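Local coordinates for protein CalS13 (Micromonospora echinospora, PDB 4ZAS) that is a sugar aminotransferase that binds a dTDP-4-keto-6-deoxy sugar and probably transfers an amino group to it with the help of pyridoxal phosphate, at residues A[111-116]-A[130-135]. Residues are numbered along the deposited sequence; the frame is centred on the assembly and turned at random.
With T46 (dTDP-4-keto-6-deoxyglucose), chain H.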
loop_
_atom_site.group_PDB
_atom_site.type_symbol
_atom_site.label_atom_id
_atom_site.label_comp_id
_atom_site.label_asym_id
_atom_site.label_seq_id
_atom_site.Cartn_x
_atom_site.Cartn_y
_atom_site.Cartn_z
ATOM N N THR A 111 0.670 13.061 18.918
ATOM C CA THR A 111 -0.157 11.869 18.740
ATOM C C THR A 111 -0.211 11.028 20.001
ATOM O O THR A 111 0.560 11.249 20.940
ATOM C CB THR A 111 0.381 10.989 17.608
ATOM O OG1 THR A 111 -0.409 9.800 17.516
ATOM C CG2 THR A 111 1.808 10.583 17.903
ATOM N N THR A 112 -1.088 10.033 20.010
ATOM C CA THR A 112 -1.187 9.167 21.174
ATOM C C THR A 112 -0.439 7.869 20.948
ATOM O O THR A 112 -0.434 7.339 19.846
ATOM C CB THR A 112 -2.635 8.863 21.534
ATOM O OG1 THR A 112 -2.648 7.776 22.471
ATOM C CG2 THR A 112 -3.391 8.451 20.298
ATOM N N PRO A 113 0.241 7.379 21.991
ATOM C CA PRO A 113 0.974 6.115 21.896
ATOM C C PRO A 113 0.100 4.890 22.166
ATOM O O PRO A 113 0.511 3.763 21.843
ATOM C CB PRO A 113 2.071 6.264 22.960
ATOM C CG PRO A 113 1.560 7.233 23.892
ATOM C CD PRO A 113 0.595 8.135 23.195
ATOM N N LEU A 114 -1.093 5.109 22.717
ATOM C CA LEU A 114 -2.028 4.012 22.960
ATOM C C LEU A 114 -2.890 3.807 21.723
ATOM O O LEU A 114 -3.986 4.373 21.585
ATOM C CB LEU A 114 -2.888 4.288 24.201
ATOM C CG LEU A 114 -3.875 3.190 24.611
ATOM C CD1 LEU A 114 -3.160 1.885 24.608
ATOM C CD2 LEU A 114 -4.414 3.466 26.011
ATOM N N THR A 115 -2.388 2.963 20.836
ATOM C CA THR A 115 -3.019 2.758 19.545
ATOM C C THR A 115 -2.229 1.717 18.785
ATOM O O THR A 115 -1.180 1.263 19.256
ATOM C CB THR A 115 -3.083 4.088 18.723
ATOM O OG1 THR A 115 -3.794 3.892 17.491
ATOM C CG2 THR A 115 -1.682 4.604 18.436
ATOM N N PHE A 116 -2.747 1.324 17.624
ATOM C CA PHE A 116 -2.010 0.458 16.703
ATOM C C PHE A 116 -0.848 1.238 16.103
ATOM O O PHE A 116 -0.992 2.438 15.822
ATOM C CB PHE A 116 -2.934 -0.057 15.596
ATOM C CG PHE A 116 -2.270 -0.991 14.631
ATOM C CD1 PHE A 116 -1.728 -2.187 15.065
ATOM C CD2 PHE A 116 -2.215 -0.683 13.271
ATOM C CE1 PHE A 116 -1.139 -3.062 14.163
ATOM C CE2 PHE A 116 -1.621 -1.545 12.373
ATOM C CZ PHE A 116 -1.097 -2.740 12.818
ATOM N N ILE A 130 7.792 12.590 15.898
ATOM C CA ILE A 130 6.725 12.245 16.836
ATOM C C ILE A 130 6.914 12.939 18.202
ATOM O O ILE A 130 8.011 12.888 18.762
ATOM C CB ILE A 130 6.655 10.725 17.037
ATOM C CG1 ILE A 130 6.055 10.047 15.807
ATOM C CG2 ILE A 130 5.856 10.381 18.286
ATOM C CD1 ILE A 130 5.960 8.541 15.932
ATOM N N ARG A 131 5.881 13.625 18.703
ATOM C CA ARG A 131 5.830 14.004 20.120
ATOM C C ARG A 131 4.588 13.382 20.774
ATOM O O ARG A 131 3.470 13.481 20.258
ATOM C CB ARG A 131 5.864 15.516 20.334
ATOM C CG ARG A 131 7.252 16.121 20.208
ATOM C CD ARG A 131 7.283 17.594 20.601
ATOM N NE ARG A 131 6.826 17.863 21.963
ATOM C CZ ARG A 131 6.392 19.052 22.376
ATOM N NH1 ARG A 131 6.334 20.075 21.528
ATOM N NH2 ARG A 131 5.996 19.216 23.632
ATOM N N TRP A 132 4.809 12.660 21.867
ATOM C CA TRP A 132 3.725 11.923 22.497
ATOM C C TRP A 132 2.872 12.805 23.377
ATOM O O TRP A 132 3.367 13.598 24.183
ATOM C CB TRP A 132 4.268 10.766 23.317
ATOM C CG TRP A 132 5.045 9.724 22.513
ATOM C CD1 TRP A 132 6.353 9.353 22.696
ATOM C CD2 TRP A 132 4.553 8.918 21.425
ATOM N NE1 TRP A 132 6.699 8.384 21.795
ATOM C CE2 TRP A 132 5.615 8.084 21.012
ATOM C CE3 TRP A 132 3.315 8.806 20.782
ATOM C CZ2 TRP A 132 5.482 7.158 19.974
ATOM C CZ3 TRP A 132 3.178 7.877 19.747
ATOM C CH2 TRP A 132 4.263 7.076 19.348
ATOM N N VAL A 133 1.573 12.641 23.238
ATOM C CA VAL A 133 0.671 13.264 24.163
ATOM C C VAL A 133 0.154 12.173 25.095
ATOM O O VAL A 133 -0.069 11.032 24.670
ATOM C CB VAL A 133 -0.439 13.988 23.427
ATOM C CG1 VAL A 133 -1.294 14.754 24.398
ATOM C CG2 VAL A 133 0.176 14.927 22.446
ATOM N N ASP A 134 -0.001 12.519 26.372
ATOM C CA ASP A 134 -0.451 11.558 27.373
ATOM C C ASP A 134 -1.869 11.105 27.025
ATOM O O ASP A 134 -2.547 11.683 26.176
ATOM C CB ASP A 134 -0.380 12.159 28.787
ATOM C CG ASP A 134 -0.309 11.093 29.903
ATOM O OD1 ASP A 134 -0.276 9.889 29.592
ATOM O OD2 ASP A 134 -0.236 11.467 31.102
ATOM N N VAL A 135 -2.276 10.031 27.671
ATOM C CA VAL A 135 -3.578 9.441 27.483
ATOM C C VAL A 135 -4.439 9.756 28.699
ATOM O O VAL A 135 -3.961 9.795 29.834
ATOM C CB VAL A 135 -3.446 7.922 27.240
ATOM C CG1 VAL A 135 -4.767 7.236 27.369
ATOM C CG2 VAL A 135 -2.849 7.668 25.864
HETATM C C4 T46 H . -4.543 -3.980 13.821
HETATM C C5 T46 H . -4.799 -4.655 15.203
HETATM C C6 T46 H . -5.453 -3.640 16.091
HETATM C C21 T46 H . -9.170 -13.772 11.564
HETATM O O21 T46 H . -9.929 -14.602 11.969
HETATM N N31 T46 H . -8.967 -13.456 10.090
HETATM C C41 T46 H . -8.033 -12.435 9.627
HETATM O O41 T46 H . -7.922 -12.233 8.468
HETATM C C51 T46 H . -7.243 -11.661 10.580
HETATM C C5A T46 H . -6.260 -10.575 10.048
HETATM C C61 T46 H . -7.395 -11.919 12.028
HETATM N N11 T46 H . -8.331 -12.939 12.515
HETATM C C1, T46 H . -8.518 -13.247 13.957
HETATM C C2, T46 H . -7.413 -13.879 14.415
HETATM C C3, T46 H . -7.010 -13.203 15.856
HETATM O O3, T46 H . -7.551 -14.068 16.904
HETATM O O4, T46 H . -8.743 -12.021 14.807
HETATM C C4, T46 H . -7.556 -12.046 15.919
HETATM C C5, T46 H . -6.533 -10.927 15.624
HETATM O O5, T46 H . -5.784 -11.291 14.458
HETATM P P T46 H . -4.258 -10.655 14.290
HETATM O O1P T46 H . -3.223 -11.722 14.618
HETATM O O2P T46 H . -4.091 -10.157 12.873
HETATM O OPP T46 H . -4.164 -9.356 15.348
HETATM P P2 T46 H . -3.077 -8.070 15.269
HETATM O O4P T46 H . -2.776 -7.531 16.664
HETATM O O3P T46 H . -1.806 -8.554 14.599
HETATM O O1 T46 H . -3.670 -6.843 14.341
HETATM C C1 T46 H . -5.018 -6.772 14.092
HETATM C C2 T46 H . -5.102 -6.187 12.714
HETATM O O2 T46 H . -4.522 -7.151 11.773
HETATM C C3 T46 H . -4.283 -4.958 12.691
HETATM O O3 T46 H . -4.442 -4.279 11.411
HETATM O O4 T46 H . -4.512 -2.812 13.699
HETATM O O5 T46 H . -5.606 -5.869 15.095
#
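T111 and W132 pair as parallel strand neighbours: the amide of T111 donates to R131 O (N to O 3.1 Å), and V133 N returns a nearly straight bond to T111 O (2.9 Å, 172° at the hydrogen). The tight part of the contact surrounds the W132 indole. P113, whose rigid, compact ring presents C-H groups to the indole, sets CB over one face of the six-membered ring in a CH-pi contact, 3.9 Å from the centroid, while I130 CG2 covers the opposite face. With CG beside its own backbone N (chi1 -61°), the indole reaches T111, whose methyl CG2 comes within 3.5 Å of W132 CZ3; the hydroxyl on the other branch bonds to N120. Beyond the strand ends, T112 OG1 accepts from L114 N in an ST turn, and V135 CG2 fits against L114 CB at 3.8 Å. The looser edge is at R131, partly exposed, with a long, weak ion pair to E108. F116 lies past this packing, its face under the sugar's keto oxygen, with T46 O4 3.0 Å from CG, and its ring meeting W248 of the second subunit. Replacing F116 by alanine would probably cost the keto group that flat floor and open a gap toward W248. Strand 108-111, helix 121-125 and edge strand 129-132 form a beta-alpha-beta unit of the mixed seven-stranded sheet characteristic of fold-type I aminotransferases.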